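Local coordinates for diol-dehydratase (Roseburia inulinivorans, PDB 5I2A), which probably catalyses, as a B12-independent glycyl radical enzyme, the dehydration of 1,2-propanediol, at residues E39-T44 with D125-G130; L381-W386 with K391-R396; T567-V572 with I660-E665. All blocks are in the same frame, centred on the assembly; numbering follows the deposited sequence.

Contact 1: residues E39-T44 with D125-G130; sequences ESFKAT and DAYWKG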
ATOM      1  N   GLU A  39     -14.356  14.295  10.325  1.00 18.32           N
ATOM      2  CA  GLU A  39     -15.120  13.589  11.338  1.00 21.12           C
ATOM      3  C   GLU A  39     -15.084  12.074  11.134  1.00 22.44           C
ATOM      4  O   GLU A  39     -14.872  11.311  12.073  1.00 18.66           O
ATOM      5  CB  GLU A  39     -16.558  14.079  11.302  1.00 21.37           C
ATOM      6  CG  GLU A  39     -17.348  13.877  12.544  1.00 32.34           C
ATOM      7  CD  GLU A  39     -18.514  14.846  12.587  1.00 37.92           C
ATOM      8  OE1 GLU A  39     -19.534  14.589  11.918  1.00 26.23           O
ATOM      9  OE2 GLU A  39     -18.386  15.886  13.263  1.00 56.29           O
ATOM     10  N   SER A  40     -15.306  11.643   9.902  1.00 16.06           N
ATOM     11  CA  SER A  40     -15.307  10.219   9.606  1.00 16.87           C
ATOM     12  C   SER A  40     -13.917   9.591   9.766  1.00 16.52           C
ATOM     13  O   SER A  40     -13.773   8.552  10.400  1.00 14.47           O
ATOM     14  CB  SER A  40     -15.826   9.964   8.197  1.00 14.76           C
ATOM     15  OG  SER A  40     -15.896   8.576   7.932  1.00 17.10           O
ATOM     16  N   PHE A  41     -12.902  10.218   9.189  1.00 16.10           N
ATOM     17  CA  PHE A  41     -11.543   9.675   9.271  1.00 16.66           C
ATOM     18  C   PHE A  41     -11.051   9.540  10.727  1.00 18.27           C
ATOM     19  O   PHE A  41     -10.394   8.560  11.074  1.00 19.20           O
ATOM     20  CB  PHE A  41     -10.579  10.533   8.450  1.00 14.88           C
ATOM     21  CG  PHE A  41     -10.299   9.964   7.080  1.00 16.92           C
ATOM     22  CD1 PHE A  41     -11.295   9.926   6.119  1.00 15.26           C
ATOM     23  CD2 PHE A  41      -9.050   9.448   6.769  1.00 16.56           C
ATOM     24  CE1 PHE A  41     -11.042   9.384   4.858  1.00 17.83           C
ATOM     25  CE2 PHE A  41      -8.789   8.911   5.521  1.00 16.71           C
ATOM     26  CZ  PHE A  41      -9.789   8.875   4.565  1.00 20.25           C
ATOM     27  N   LYS A  42     -11.390  10.506  11.574  1.00 17.93           N
ATOM     28  CA  LYS A  42     -11.061  10.402  12.994  1.00 18.14           C
ATOM     29  C   LYS A  42     -11.705   9.166  13.617  1.00 21.79           C
ATOM     30  O   LYS A  42     -11.141   8.579  14.520  1.00 24.37           O
ATOM     31  CB  LYS A  42     -11.496  11.658  13.756  1.00 18.00           C
ATOM     32  CG  LYS A  42     -10.642  12.895  13.488  1.00 20.04           C
ATOM     33  CD  LYS A  42     -11.196  14.122  14.246  1.00 21.60           C
ATOM     34  CE  LYS A  42     -10.280  15.325  14.096  1.00 21.53           C
ATOM     35  NZ  LYS A  42     -10.887  16.596  14.591  1.00 24.43           N
ATOM     36  N   ALA A  43     -12.877   8.767  13.134  1.00 16.51           N
ATOM     37  CA  ALA A  43     -13.559   7.596  13.682  1.00 18.54           C
ATOM     38  C   ALA A  43     -13.091   6.258  13.103  1.00 17.52           C
ATOM     39  O   ALA A  43     -13.450   5.207  13.618  1.00 23.25           O
ATOM     40  CB  ALA A  43     -15.069   7.727  13.488  1.00 21.26           C
ATOM     41  N   THR A  44     -12.311   6.281  12.035  1.00 18.52           N
ATOM     42  CA  THR A  44     -11.943   5.027  11.389  1.00 17.59           C
ATOM     43  C   THR A  44     -10.436   4.756  11.364  1.00 15.35           C
ATOM     44  O   THR A  44      -9.990   3.890  10.627  1.00 16.78           O
ATOM     45  CB  THR A  44     -12.452   4.982   9.931  1.00 16.22           C
ATOM     46  OG1 THR A  44     -11.866   6.057   9.198  1.00 16.32           O
ATOM     47  CG2 THR A  44     -13.979   5.072   9.874  1.00 18.84           C
ATOM     48  N   ASP A 125      -9.081  21.324   8.467  1.00 17.97           N
ATOM     49  CA  ASP A 125      -7.878  21.058   7.683  1.00 17.28           C
ATOM     50  C   ASP A 125      -6.710  20.547   8.537  1.00 22.95           C
ATOM     51  O   ASP A 125      -5.865  19.796   8.052  1.00 19.08           O
ATOM     52  CB  ASP A 125      -7.396  22.312   6.954  1.00 17.33           C
ATOM     53  CG  ASP A 125      -8.319  22.762   5.826  1.00 16.74           C
ATOM     54  OD1 ASP A 125      -9.191  22.003   5.375  1.00 16.78           O
ATOM     55  OD2 ASP A 125      -8.144  23.911   5.388  1.00 16.84           O
ATOM     56  N   ALA A 126      -6.644  20.990   9.792  1.00 20.45           N
ATOM     57  CA  ALA A 126      -5.498  20.683  10.636  1.00 19.19           C
ATOM     58  C   ALA A 126      -5.276  19.179  10.730  1.00 19.41           C
ATOM     59  O   ALA A 126      -4.152  18.722  10.827  1.00 20.54           O
ATOM     60  CB  ALA A 126      -5.675  21.284  12.033  1.00 21.16           C
ATOM     61  N   TYR A 127      -6.362  18.425  10.683  1.00 17.90           N
ATOM     62  CA  TYR A 127      -6.299  16.979  10.704  1.00 18.85           C
ATOM     63  C   TYR A 127      -5.519  16.387   9.523  1.00 18.73           C
ATOM     64  O   TYR A 127      -4.888  15.339   9.659  1.00 17.76           O
ATOM     65  CB  TYR A 127      -7.710  16.390  10.706  1.00 15.55           C
ATOM     66  CG  TYR A 127      -7.695  14.877  10.727  1.00 20.90           C
ATOM     67  CD1 TYR A 127      -7.413  14.183  11.901  1.00 20.82           C
ATOM     68  CD2 TYR A 127      -7.925  14.149   9.574  1.00 17.99           C
ATOM     69  CE1 TYR A 127      -7.383  12.800  11.924  1.00 19.25           C
ATOM     70  CE2 TYR A 127      -7.890  12.779   9.581  1.00 20.18           C
ATOM     71  CZ  TYR A 127      -7.627  12.109  10.762  1.00 19.18           C
ATOM     72  OH  TYR A 127      -7.614  10.747  10.760  1.00 21.72           O
ATOM     73  N   TRP A 128      -5.581  17.056   8.374  1.00 17.31           N
ATOM     74  CA  TRP A 128      -5.067  16.499   7.125  1.00 18.02           C
ATOM     75  C   TRP A 128      -3.597  16.802   6.907  1.00 15.70           C
ATOM     76  O   TRP A 128      -2.990  16.287   5.973  1.00 13.99           O
ATOM     77  CB  TRP A 128      -5.922  16.987   5.936  1.00 13.60           C
ATOM     78  CG  TRP A 128      -7.248  16.319   6.024  1.00 14.80           C
ATOM     79  CD1 TRP A 128      -8.378  16.810   6.623  1.00 12.91           C
ATOM     80  CD2 TRP A 128      -7.567  14.991   5.590  1.00 12.71           C
ATOM     81  NE1 TRP A 128      -9.378  15.879   6.567  1.00 17.21           N
ATOM     82  CE2 TRP A 128      -8.907  14.751   5.939  1.00 14.38           C
ATOM     83  CE3 TRP A 128      -6.850  13.984   4.931  1.00 14.79           C
ATOM     84  CZ2 TRP A 128      -9.548  13.553   5.652  1.00 12.48           C
ATOM     85  CZ3 TRP A 128      -7.485  12.800   4.643  1.00 10.30           C
ATOM     86  CH2 TRP A 128      -8.827  12.592   5.003  1.00 13.83           C
ATOM     87  N   LYS A 129      -3.021  17.616   7.786  1.00 18.90           N
ATOM     88  CA  LYS A 129      -1.588  17.886   7.737  1.00 17.67           C
ATOM     89  C   LYS A 129      -0.824  16.568   7.818  1.00 19.89           C
ATOM     90  O   LYS A 129      -1.042  15.784   8.721  1.00 17.55           O
ATOM     91  CB  LYS A 129      -1.168  18.817   8.873  1.00 23.53           C
ATOM     92  CG  LYS A 129       0.317  19.121   8.907  1.00 25.78           C
ATOM     93  CD  LYS A 129       0.743  19.865   7.658  1.00 33.03           C
ATOM     94  CE  LYS A 129       2.178  20.382   7.784  1.00 44.86           C
ATOM     95  NZ  LYS A 129       2.591  21.167   6.584  1.00 39.50           N
ATOM     96  N   GLY A 130       0.047  16.316   6.852  1.00 17.60           N
ATOM     97  CA  GLY A 130       0.754  15.051   6.800  1.00 21.95           C
ATOM     98  C   GLY A 130      -0.078  13.851   6.358  1.00 23.79           C
ATOM     99  O   GLY A 130       0.371  12.721   6.486  1.00 27.71           O
TER

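Contact 2: residues L381-W386 with K391-R396; sequences LSIRVW and KALLMR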
ATOM      1  N   LEU A 381     -20.712  20.180 -24.936  1.00 12.78           N
ATOM      2  CA  LEU A 381     -21.391  19.416 -25.968  1.00 13.56           C
ATOM      3  C   LEU A 381     -20.470  19.072 -27.134  1.00 15.61           C
ATOM      4  O   LEU A 381     -19.731  19.909 -27.648  1.00 12.77           O
ATOM      5  CB  LEU A 381     -22.611  20.179 -26.486  1.00 12.64           C
ATOM      6  CG  LEU A 381     -23.490  19.401 -27.454  1.00 13.61           C
ATOM      7  CD1 LEU A 381     -24.174  18.261 -26.728  1.00 13.19           C
ATOM      8  CD2 LEU A 381     -24.523  20.332 -28.097  1.00 14.05           C
ATOM      9  N   SER A 382     -20.537  17.824 -27.552  1.00 12.35           N
ATOM     10  CA  SER A 382     -19.701  17.343 -28.632  1.00 11.54           C
ATOM     11  C   SER A 382     -20.512  16.573 -29.664  1.00 12.75           C
ATOM     12  O   SER A 382     -21.598  16.073 -29.372  1.00 13.94           O
ATOM     13  CB  SER A 382     -18.598  16.453 -28.065  1.00 12.00           C
ATOM     14  OG  SER A 382     -17.801  17.170 -27.162  1.00 13.38           O
ATOM     15  N   ILE A 383     -19.973  16.451 -30.866  1.00 12.76           N
ATOM     16  CA  ILE A 383     -20.591  15.590 -31.852  1.00 12.72           C
ATOM     17  C   ILE A 383     -19.546  14.687 -32.510  1.00 14.19           C
ATOM     18  O   ILE A 383     -18.438  15.119 -32.831  1.00 13.54           O
ATOM     19  CB  ILE A 383     -21.360  16.416 -32.925  1.00 14.51           C
ATOM     20  CG1 ILE A 383     -22.056  15.484 -33.922  1.00 11.37           C
ATOM     21  CG2 ILE A 383     -20.428  17.416 -33.624  1.00 10.59           C
ATOM     22  CD1 ILE A 383     -23.104  16.195 -34.791  1.00 13.45           C
ATOM     23  N   ARG A 384     -19.892  13.417 -32.653  1.00 14.43           N
ATOM     24  CA  ARG A 384     -19.063  12.486 -33.393  1.00 13.65           C
ATOM     25  C   ARG A 384     -19.435  12.545 -34.871  1.00 17.08           C
ATOM     26  O   ARG A 384     -20.570  12.286 -35.236  1.00 16.26           O
ATOM     27  CB  ARG A 384     -19.231  11.060 -32.857  1.00 12.92           C
ATOM     28  CG  ARG A 384     -18.510  10.796 -31.553  1.00 11.48           C
ATOM     29  CD  ARG A 384     -18.745   9.367 -31.050  1.00 13.18           C
ATOM     30  NE  ARG A 384     -18.570   8.367 -32.100  1.00 13.55           N
ATOM     31  CZ  ARG A 384     -18.675   7.055 -31.900  1.00 13.84           C
ATOM     32  NH1 ARG A 384     -18.934   6.575 -30.685  1.00 11.46           N
ATOM     33  NH2 ARG A 384     -18.528   6.224 -32.918  1.00 13.09           N
ATOM     34  N   VAL A 385     -18.467  12.900 -35.705  1.00 15.84           N
ATOM     35  CA  VAL A 385     -18.641  12.954 -37.148  1.00 16.58           C
ATOM     36  C   VAL A 385     -18.054  11.691 -37.793  1.00 17.08           C
ATOM     37  O   VAL A 385     -16.929  11.294 -37.476  1.00 14.56           O
ATOM     38  CB  VAL A 385     -17.948  14.200 -37.751  1.00 14.58           C
ATOM     39  CG1 VAL A 385     -18.113  14.245 -39.278  1.00 14.31           C
ATOM     40  CG2 VAL A 385     -18.476  15.464 -37.112  1.00 12.66           C
ATOM     41  N   TRP A 386     -18.822  11.051 -38.670  1.00 16.80           N
ATOM     42  CA  TRP A 386     -18.303   9.940 -39.473  1.00 17.78           C
ATOM     43  C   TRP A 386     -18.904  10.000 -40.876  1.00 20.63           C
ATOM     44  O   TRP A 386     -19.795  10.806 -41.132  1.00 19.86           O
ATOM     45  CB  TRP A 386     -18.573   8.588 -38.791  1.00 15.89           C
ATOM     46  CG  TRP A 386     -19.981   8.095 -38.862  1.00 18.63           C
ATOM     47  CD1 TRP A 386     -21.081   8.651 -38.279  1.00 17.07           C
ATOM     48  CD2 TRP A 386     -20.434   6.914 -39.526  1.00 17.06           C
ATOM     49  NE1 TRP A 386     -22.193   7.899 -38.554  1.00 17.86           N
ATOM     50  CE2 TRP A 386     -21.823   6.824 -39.317  1.00 16.93           C
ATOM     51  CE3 TRP A 386     -19.797   5.922 -40.280  1.00 19.26           C
ATOM     52  CZ2 TRP A 386     -22.595   5.784 -39.839  1.00 19.46           C
ATOM     53  CZ3 TRP A 386     -20.565   4.886 -40.806  1.00 18.93           C
ATOM     54  CH2 TRP A 386     -21.948   4.827 -40.579  1.00 19.97           C
ATOM     55  N   LYS A 391     -26.963  14.040 -42.163  1.00 22.19           N
ATOM     56  CA  LYS A 391     -26.750  15.402 -42.622  1.00 20.58           C
ATOM     57  C   LYS A 391     -27.580  16.376 -41.783  1.00 19.81           C
ATOM     58  O   LYS A 391     -27.139  17.480 -41.478  1.00 19.35           O
ATOM     59  CB  LYS A 391     -27.098  15.542 -44.111  1.00 25.66           C
ATOM     60  CG  LYS A 391     -26.840  16.949 -44.691  1.00 35.28           C
ATOM     61  CD  LYS A 391     -27.250  17.048 -46.169  1.00 59.56           C
ATOM     62  CE  LYS A 391     -27.235  18.492 -46.702  1.00 54.65           C
ATOM     63  NZ  LYS A 391     -25.876  19.103 -46.715  1.00 53.11           N
ATOM     64  N   ALA A 392     -28.776  15.951 -41.395  1.00 18.98           N
ATOM     65  CA  ALA A 392     -29.646  16.794 -40.589  1.00 19.00           C
ATOM     66  C   ALA A 392     -29.017  17.100 -39.223  1.00 16.27           C
ATOM     67  O   ALA A 392     -29.172  18.198 -38.702  1.00 17.58           O
ATOM     68  CB  ALA A 392     -31.009  16.138 -40.405  1.00 18.42           C
ATOM     69  N   LEU A 393     -28.323  16.127 -38.642  1.00 17.96           N
ATOM     70  CA  LEU A 393     -27.714  16.344 -37.337  1.00 18.01           C
ATOM     71  C   LEU A 393     -26.522  17.283 -37.500  1.00 15.65           C
ATOM     72  O   LEU A 393     -26.337  18.181 -36.689  1.00 17.76           O
ATOM     73  CB  LEU A 393     -27.291  15.017 -36.680  1.00 16.43           C
ATOM     74  CG  LEU A 393     -26.781  15.154 -35.237  1.00 13.81           C
ATOM     75  CD1 LEU A 393     -27.886  15.615 -34.285  1.00 11.14           C
ATOM     76  CD2 LEU A 393     -26.143  13.838 -34.751  1.00 11.44           C
ATOM     77  N   LEU A 394     -25.735  17.090 -38.557  1.00 15.67           N
ATOM     78  CA  LEU A 394     -24.580  17.954 -38.814  1.00 16.56           C
ATOM     79  C   LEU A 394     -25.010  19.395 -39.032  1.00 19.36           C
ATOM     80  O   LEU A 394     -24.372  20.318 -38.526  1.00 17.02           O
ATOM     81  CB  LEU A 394     -23.776  17.474 -40.024  1.00 13.55           C
ATOM     82  CG  LEU A 394     -23.049  16.124 -39.901  1.00 18.89           C
ATOM     83  CD1 LEU A 394     -22.241  15.837 -41.152  1.00 18.68           C
ATOM     84  CD2 LEU A 394     -22.157  16.062 -38.652  1.00 17.02           C
ATOM     85  N   MET A 395     -26.091  19.593 -39.789  1.00 16.06           N
ATOM     86  CA  MET A 395     -26.585  20.944 -40.032  1.00 16.91           C
ATOM     87  C   MET A 395     -27.129  21.579 -38.744  1.00 16.83           C
ATOM     88  O   MET A 395     -26.918  22.759 -38.493  1.00 17.50           O
ATOM     89  CB  MET A 395     -27.650  20.936 -41.131  1.00 17.60           C
ATOM     90  CG  MET A 395     -27.065  20.638 -42.512  1.00 21.95           C
ATOM     91  SD  MET A 395     -26.076  22.020 -43.170  1.00 30.32           S
ATOM     92  CE  MET A 395     -27.378  23.161 -43.611  1.00 28.42           C
ATOM     93  N   ARG A 396     -27.810  20.789 -37.925  1.00 13.63           N
ATOM     94  CA  ARG A 396     -28.296  21.286 -36.647  1.00 16.33           C
ATOM     95  C   ARG A 396     -27.134  21.670 -35.716  1.00 18.39           C
ATOM     96  O   ARG A 396     -27.214  22.647 -34.973  1.00 17.93           O
ATOM     97  CB  ARG A 396     -29.177  20.236 -35.977  1.00 16.34           C
ATOM     98  CG  ARG A 396     -29.792  20.693 -34.696  1.00 16.45           C
ATOM     99  CD  ARG A 396     -31.003  21.583 -34.954  1.00 21.64           C
ATOM    100  NE  ARG A 396     -31.633  21.980 -33.702  1.00 27.57           N
ATOM    101  CZ  ARG A 396     -31.340  23.096 -33.040  1.00 29.92           C
ATOM    102  NH1 ARG A 396     -30.423  23.931 -33.520  1.00 29.22           N
ATOM    103  NH2 ARG A 396     -31.970  23.382 -31.904  1.00 26.79           N
TER

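Contact 3: residues T567-V572 with I660-E665; sequences TIKKLV and IDEVDE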
ATOM      1  N   THR A 567      12.868  29.440 -38.594  1.00 18.19           N
ATOM      2  CA  THR A 567      13.721  30.620 -38.478  1.00 19.45           C
ATOM      3  C   THR A 567      15.208  30.251 -38.388  1.00 23.65           C
ATOM      4  O   THR A 567      16.052  30.781 -39.120  1.00 22.15           O
ATOM      5  CB  THR A 567      13.354  31.440 -37.253  1.00 19.11           C
ATOM      6  OG1 THR A 567      12.121  32.122 -37.490  1.00 18.88           O
ATOM      7  CG2 THR A 567      14.460  32.457 -36.917  1.00 18.00           C
ATOM      8  N   ILE A 568      15.511  29.318 -37.497  1.00 18.81           N
ATOM      9  CA  ILE A 568      16.886  28.914 -37.238  1.00 20.48           C
ATOM     10  C   ILE A 568      17.497  28.246 -38.455  1.00 25.33           C
ATOM     11  O   ILE A 568      18.613  28.569 -38.853  1.00 22.06           O
ATOM     12  CB  ILE A 568      16.963  27.973 -36.031  1.00 17.84           C
ATOM     13  CG1 ILE A 568      16.554  28.738 -34.768  1.00 18.49           C
ATOM     14  CG2 ILE A 568      18.369  27.389 -35.880  1.00 19.51           C
ATOM     15  CD1 ILE A 568      16.107  27.849 -33.641  1.00 19.89           C
ATOM     16  N   LYS A 569      16.740  27.335 -39.060  1.00 24.13           N
ATOM     17  CA  LYS A 569      17.197  26.622 -40.240  1.00 24.74           C
ATOM     18  C   LYS A 569      17.469  27.576 -41.407  1.00 27.23           C
ATOM     19  O   LYS A 569      18.525  27.494 -42.029  1.00 27.60           O
ATOM     20  CB  LYS A 569      16.181  25.563 -40.651  1.00 23.00           C
ATOM     21  CG  LYS A 569      16.648  24.657 -41.766  1.00 22.82           C
ATOM     22  CD  LYS A 569      15.486  23.860 -42.339  1.00 26.99           C
ATOM     23  CE  LYS A 569      15.976  22.663 -43.148  1.00 27.80           C
ATOM     24  NZ  LYS A 569      14.940  22.167 -44.082  1.00 37.63           N
ATOM     25  N   LYS A 570      16.536  28.486 -41.677  1.00 26.56           N
ATOM     26  CA  LYS A 570      16.645  29.410 -42.813  1.00 26.16           C
ATOM     27  C   LYS A 570      17.599  30.578 -42.608  1.00 26.14           C
ATOM     28  O   LYS A 570      18.533  30.753 -43.379  1.00 29.41           O
ATOM     29  CB  LYS A 570      15.282  29.984 -43.167  1.00 24.70           C
ATOM     30  CG  LYS A 570      14.398  29.038 -43.917  1.00 33.36           C
ATOM     31  CD  LYS A 570      15.051  28.556 -45.183  1.00 37.98           C
ATOM     32  CE  LYS A 570      14.158  27.558 -45.878  1.00 42.15           C
ATOM     33  NZ  LYS A 570      14.839  26.892 -47.019  1.00 46.37           N
ATOM     34  N   LEU A 571      17.376  31.370 -41.570  1.00 27.35           N
ATOM     35  CA  LEU A 571      18.123  32.610 -41.396  1.00 24.64           C
ATOM     36  C   LEU A 571      19.503  32.433 -40.770  1.00 28.52           C
ATOM     37  O   LEU A 571      20.386  33.242 -41.012  1.00 26.93           O
ATOM     38  CB  LEU A 571      17.315  33.601 -40.561  1.00 24.39           C
ATOM     39  CG  LEU A 571      15.942  33.940 -41.124  1.00 26.92           C
ATOM     40  CD1 LEU A 571      15.313  35.066 -40.332  1.00 25.70           C
ATOM     41  CD2 LEU A 571      16.071  34.307 -42.593  1.00 32.23           C
ATOM     42  N   VAL A 572      19.703  31.389 -39.973  1.00 27.25           N
ATOM     43  CA  VAL A 572      21.004  31.212 -39.338  1.00 26.91           C
ATOM     44  C   VAL A 572      21.920  30.262 -40.127  1.00 28.22           C
ATOM     45  O   VAL A 572      23.038  30.636 -40.462  1.00 36.87           O
ATOM     46  CB  VAL A 572      20.864  30.713 -37.883  1.00 26.02           C
ATOM     47  CG1 VAL A 572      22.230  30.410 -37.286  1.00 25.37           C
ATOM     48  CG2 VAL A 572      20.144  31.749 -37.032  1.00 22.10           C
ATOM     49  N   ILE A 660       2.617  25.512 -46.357  1.00 18.59           N
ATOM     50  CA  ILE A 660       3.985  25.533 -46.851  1.00 17.88           C
ATOM     51  C   ILE A 660       4.725  24.297 -46.325  1.00 20.36           C
ATOM     52  O   ILE A 660       5.002  24.203 -45.136  1.00 21.91           O
ATOM     53  CB  ILE A 660       4.738  26.803 -46.407  1.00 19.23           C
ATOM     54  CG1 ILE A 660       3.948  28.081 -46.748  1.00 16.46           C
ATOM     55  CG2 ILE A 660       6.160  26.820 -46.995  1.00 20.35           C
ATOM     56  CD1 ILE A 660       3.769  28.344 -48.230  1.00 23.50           C
ATOM     57  N   ASP A 661       5.046  23.358 -47.211  1.00 18.02           N
ATOM     58  CA  ASP A 661       5.596  22.067 -46.790  1.00 22.37           C
ATOM     59  C   ASP A 661       6.865  22.163 -45.958  1.00 22.78           C
ATOM     60  O   ASP A 661       7.025  21.429 -44.992  1.00 23.55           O
ATOM     61  CB  ASP A 661       5.882  21.181 -48.002  1.00 24.36           C
ATOM     62  CG  ASP A 661       4.629  20.578 -48.578  1.00 31.14           C
ATOM     63  OD1 ASP A 661       3.588  20.605 -47.885  1.00 30.12           O
ATOM     64  OD2 ASP A 661       4.682  20.085 -49.723  1.00 35.39           O
ATOM     65  N   GLU A 662       7.770  23.057 -46.328  1.00 24.82           N
ATOM     66  CA  GLU A 662       9.053  23.084 -45.648  1.00 26.85           C
ATOM     67  C   GLU A 662       8.919  23.531 -44.185  1.00 26.69           C
ATOM     68  O   GLU A 662       9.642  23.045 -43.326  1.00 31.00           O
ATOM     69  CB  GLU A 662      10.053  23.977 -46.380  1.00 26.52           C
ATOM     70  CG  GLU A 662      11.470  23.689 -45.891  1.00 41.60           C
ATOM     71  CD  GLU A 662      12.515  24.595 -46.485  1.00 42.96           C
ATOM     72  OE1 GLU A 662      12.138  25.534 -47.225  1.00 50.00           O
ATOM     73  OE2 GLU A 662      13.713  24.357 -46.201  1.00 47.59           O
ATOM     74  N   VAL A 663       7.990  24.438 -43.896  1.00 23.19           N
ATOM     75  CA  VAL A 663       7.696  24.784 -42.510  1.00 18.63           C
ATOM     76  C   VAL A 663       6.960  23.645 -41.833  1.00 21.28           C
ATOM     77  O   VAL A 663       7.329  23.216 -40.743  1.00 22.25           O
ATOM     78  CB  VAL A 663       6.819  26.032 -42.382  1.00 20.47           C
ATOM     79  CG1 VAL A 663       6.790  26.468 -40.933  1.00 23.29           C
ATOM     80  CG2 VAL A 663       7.342  27.141 -43.259  1.00 25.75           C
ATOM     81  N   ASP A 664       5.916  23.156 -42.493  1.00 18.71           N
ATOM     82  CA  ASP A 664       5.016  22.198 -41.871  1.00 18.40           C
ATOM     83  C   ASP A 664       5.702  20.876 -41.536  1.00 23.21           C
ATOM     84  O   ASP A 664       5.320  20.208 -40.574  1.00 21.28           O
ATOM     85  CB  ASP A 664       3.808  21.949 -42.764  1.00 12.87           C
ATOM     86  CG  ASP A 664       2.958  23.202 -42.960  1.00 18.89           C
ATOM     87  OD1 ASP A 664       3.177  24.195 -42.228  1.00 17.34           O
ATOM     88  OD2 ASP A 664       2.074  23.192 -43.837  1.00 16.49           O
ATOM     89  N   GLU A 665       6.723  20.509 -42.305  1.00 18.20           N
ATOM     90  CA  GLU A 665       7.413  19.246 -42.065  1.00 18.47           C
ATOM     91  C   GLU A 665       8.161  19.341 -40.735  1.00 17.49           C
ATOM     92  O   GLU A 665       8.294  18.355 -40.023  1.00 23.11           O
ATOM     93  CB  GLU A 665       8.371  18.895 -43.220  1.00 22.07           C
ATOM     94  CG  GLU A 665       9.648  19.751 -43.265  1.00 36.63           C
ATOM     95  CD  GLU A 665      10.530  19.500 -44.494  1.00 46.91           C
ATOM     96  OE1 GLU A 665      10.266  18.544 -45.260  1.00 50.65           O
ATOM     97  OE2 GLU A 665      11.499  20.267 -44.685  1.00 53.77           O
TER

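Contact 1: residues E39-T44 with D125-G130
Phe41 and Trp128 form the tightly packed part of this contact, a tilted edge-to-face pair. The six-membered ring of Trp128 presents its CH2 corner to one face of Phe41, and this atom stands 3.5 Å above the plane of the Phe41 ring, over its centre. The two planes are turned 57° against each other. Phe41 CD2 comes within 3.6 Å of Trp128 CH2, while Phe41 CE1 lies in plane with the indole at its edge. The indole leans across because Trp128 CG is anti to the carbonyl carbon (chi1 -70°), and its NE1 is held by Thr38 OG1, one helical turn before Lys42. Tyr127 CD2 also packs over one face of the indole, towards its rim.

Tyr127 passes from this buried part to the solvent side. Its CE2 meets Phe41 CB at 3.7 Å. Its CE1 receives Lys42 CG at 3.6 Å, the lysine chain lying antiparallel alongside the phenol. Extended beyond CG, Lys42 touches the ring again with CE, 3.8 Å from Tyr127 CD1, on the exposed and looser side. The phenol oxygen is bonded to Glu45 OE2, and Lys131 makes a cation-pi contact with the Tyr127 ring.

No hydrogen bond crosses between the two segments, which meet through aromatic and aliphatic contact. The bond from Trp128 NE1 to Thr38 adds a polar tie between the same helix and loop and would help set the turn of the indole, whereas the one at Tyr127 OH anchors the end of the phenol.

Contact 2: residues L381-W386 with K391-R396
No flat group carries the contact where Ile383 and Val385 meet Leu393 and Leu394; it has no ring face or edge across it, only branched aliphatic chains. Ile383 sits between the leucines: its CG1 branch is anti to the backbone N (chi1 -178°), which sends CD1 out from the strand into the fork between them. There Ile383 CD1 lies 3.8 Å from Leu393 CD2, the two chains lying antiparallel alongside one another. On the Leu394 side, Ile383 CD1 is 4.0 Å from Leu394 CD2. That same leucine methyl also meets Val385 CG2, again at 4.0 Å, the valine and leucine side chains standing roughly perpendicular. All four residues are buried. Neighbours continue the apolar layer: Phe365 and Ile368 of helix 362-374 pack on Leu393, Tyr410 of strand 409-412 touches Ile383 and Val385, and Phe781 reaches Val385.

The axis of 391-396 runs 10.2 Å from that of 381-385, with their directions 145° apart. A helix returning over the strand just left, through a short turn and an aliphatic layer, is typical of a beta-alpha-beta unit, here strand 380-385, helix 391-402 and the parallel strand 409-412.

Contact 3: residues T567-V572 with I660-E665
Lys569 and Lys570, neighbours on one helix, converge on the carboxylate of Glu662. Salt bridges dominate: Lys570 NZ is 2.9 Å from Glu662 OE2, approaching on the syn side and 16° out of the carboxylate plane. The same ammonium makes a weak second bond to Glu662 OE1 at 3.0 Å, so it straddles both oxygens. Lys569 NZ takes the anti lone pair of Glu662 OE2 at 3.3 Å, which leaves that oxygen gripped by two ammonium groups. A long ion pair adds Glu665, whose OE2 stands 4.0 Å from Lys569 NZ.

Chain shape decides the reach. Lys569 and Glu662 are both extended, whereas Lys570 is bent at chi2 (-57°), which brings CE and NZ together against the carboxylate, the lysine and glutamate approaching from opposing sides. Two positive charges beside Glu662 would probably keep it ionised, and its place in the first turn of helix 661-678 would favour the same.

No apolar side-chain pair joins the two segments; Val663, next to Glu662, instead packs on Asp563 and Tyr566, earlier on the helix of the lysines.

Helix 558-574 and helix 661-678 thus meet at the surface, the short segments' axes 11.5 Å apart and their directions at 133°. Glu574 on the former helix shares Lys570, while Asp661 and Asp664 on the latter bind Lys743. Helices 580-588 and 637-651 pack against other sides of 567-572.

Contact 2 is the buried one of the three, contact 1 is partly buried and contact 3 lies at the surface, and their chemistry follows: aliphatic methyls in contact 2, aromatic rings with a lysine at their margin in contact 1, and a salt-bridge network in contact 3. No two of them share a helix or strand. Contact 2 joins a strand to the helix that directly follows it, whereas contacts 1 and 3 bring together parts some 80 to 90 residues apart. Contact 1 lies on the opposite side of the chain's centre from both others, its centre 48 Å from that of contact 2 and 57 Å from that of contact 3.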